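PDB 4DXF: staphylococcal enterotoxin-like toxin from Staphylococcus aureus, which binds carbohydrate, probably sialylated host glycans, and is thought to act on immune cells. Local coordinates for residues V159-K163 with E200-K204. Residues are numbered along the deposited sequence; the frame is centred on the assembly and turned at random.
Sequences VGSGK and EVNIK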
loop_
_atom_site.group_PDB
_atom_site.type_symbol
_atom_site.label_atom_id
_atom_site.label_comp_id
_atom_site.label_asym_id
_atom_site.label_seq_id
_atom_site.Cartn_x
_atom_site.Cartn_y
_atom_site.Cartn_z
ATOM N N VAL A 159 -5.725 -3.127 20.457
ATOM C CA VAL A 159 -4.531 -2.259 20.393
ATOM C C VAL A 159 -4.319 -1.776 18.936
ATOM O O VAL A 159 -4.704 -2.484 17.985
ATOM C CB VAL A 159 -3.211 -2.924 20.901
ATOM C CG1 VAL A 159 -3.134 -2.991 22.474
ATOM C CG2 VAL A 159 -2.971 -4.295 20.267
ATOM N N GLY A 160 -3.745 -0.589 18.785
ATOM C CA GLY A 160 -3.665 0.049 17.430
ATOM C C GLY A 160 -2.481 0.964 17.194
ATOM O O GLY A 160 -2.619 1.936 16.481
ATOM N N SER A 161 -1.328 0.635 17.780
ATOM C CA SER A 161 -0.114 1.397 17.648
ATOM C C SER A 161 1.039 0.429 17.394
ATOM O O SER A 161 0.849 -0.799 17.526
ATOM C CB SER A 161 0.116 2.247 18.923
ATOM O OG SER A 161 1.361 2.913 18.804
ATOM N N GLY A 162 2.196 0.967 16.990
ATOM C CA GLY A 162 3.437 0.205 16.788
ATOM C C GLY A 162 3.858 0.439 15.332
ATOM O O GLY A 162 3.617 1.518 14.788
ATOM N N LYS A 163 4.474 -0.557 14.754
ATOM C CA LYS A 163 5.082 -0.331 13.394
ATOM C C LYS A 163 5.256 -1.599 12.592
ATOM O O LYS A 163 5.438 -2.693 13.133
ATOM C CB LYS A 163 6.414 0.382 13.533
ATOM C CG LYS A 163 7.472 -0.431 14.220
ATOM C CD LYS A 163 8.705 0.450 14.572
ATOM C CE LYS A 163 9.865 -0.394 15.132
ATOM N NZ LYS A 163 9.492 -1.380 16.191
ATOM N N GLU A 200 9.185 -7.140 9.923
ATOM C CA GLU A 200 9.059 -7.145 11.409
ATOM C C GLU A 200 7.885 -6.264 11.848
ATOM O O GLU A 200 7.752 -5.110 11.425
ATOM C CB GLU A 200 10.392 -6.751 12.066
ATOM C CG GLU A 200 11.513 -7.876 12.098
ATOM C CD GLU A 200 12.964 -7.318 12.273
ATOM O OE1 GLU A 200 13.158 -6.073 12.447
ATOM O OE2 GLU A 200 13.921 -8.138 12.226
ATOM N N VAL A 201 6.970 -6.801 12.663
ATOM C CA VAL A 201 5.755 -6.028 12.972
ATOM C C VAL A 201 5.736 -5.977 14.512
ATOM O O VAL A 201 5.960 -7.019 15.131
ATOM C CB VAL A 201 4.484 -6.733 12.479
ATOM C CG1 VAL A 201 3.220 -6.002 12.917
ATOM C CG2 VAL A 201 4.461 -6.759 10.916
ATOM N N ASN A 202 5.516 -4.789 15.075
ATOM C CA ASN A 202 5.437 -4.699 16.527
ATOM C C ASN A 202 4.176 -3.936 16.875
ATOM O O ASN A 202 3.920 -2.851 16.351
ATOM C CB ASN A 202 6.725 -4.108 17.106
ATOM C CG ASN A 202 6.758 -4.225 18.608
ATOM O OD1 ASN A 202 6.689 -5.322 19.157
ATOM N ND2 ASN A 202 6.753 -3.108 19.269
ATOM N N ILE A 203 3.303 -4.508 17.715
ATOM C CA ILE A 203 1.980 -3.866 17.864
ATOM C C ILE A 203 1.806 -3.671 19.349
ATOM O O ILE A 203 2.118 -4.597 20.092
ATOM C CB ILE A 203 0.881 -4.799 17.342
ATOM C CG1 ILE A 203 0.912 -4.911 15.802
ATOM C CG2 ILE A 203 -0.551 -4.363 17.718
ATOM C CD1 ILE A 203 0.007 -6.074 15.438
ATOM N N LYS A 204 1.282 -2.504 19.731
ATOM C CA LYS A 204 1.041 -2.264 21.174
ATOM C C LYS A 204 -0.061 -1.268 21.445
ATOM O O LYS A 204 -0.668 -0.701 20.499
ATOM C CB LYS A 204 2.347 -1.915 21.914
ATOM C CG LYS A 204 2.960 -0.572 21.634
ATOM C CD LYS A 204 4.301 -0.512 22.342
ATOM C CE LYS A 204 5.424 -1.088 21.468
ATOM N NZ LYS A 204 5.564 -0.375 20.111
ATOM O OXT LYS A 204 -0.407 -1.053 22.636
HETATM O O HOH W 1 -2.763 0.746 20.999
#
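K163 and N202 face each other as a hydrogen-bonded antiparallel pair: K163 N gives its hydrogen to N202 O at 2.8 Å, lying in that carbonyl's plane, and N202 N returns the bond to K163 O at 2.9 Å. Two residues on, beyond the bridged pairs, the chain terminus adds two more backbone bonds. K204 N reaches S161 O at 2.8 Å, a nearly straight bond although the donor sits above the carbonyl plane. S161 N meets K204 O, one oxygen of the C-terminal carboxylate, at 3.1 Å and a more bent 136°. A water links the same oxygen to G160 N, so K204 O is gripped twice. Here the central strand of the β-grasp domain's mixed sheet, 196-203, comes to its C-terminal end between 107-116 and 162-168; I203 is hydrogen-bonded to T114 on the far side. Between these two sets of bonds, G162 lies against I203; it has phi +123°, a backbone shape that suits glycine, and its CA lies 3.1 Å from N202 O in a CH···O contact. The K204 side chain, bent at its third and fourth torsions, folds back to bring NZ 4.0 Å from G162 CA. Farther out, V159 turns CG2 onto I203 CG2 at 3.5 Å, while CG1 rests against K204 OXT; I203 also packs on L155 and L178. On the sheet face carrying K163 and N202, the K163 chain bends at its last torsion (chi4 -47°) and brings NZ alongside N202 CB.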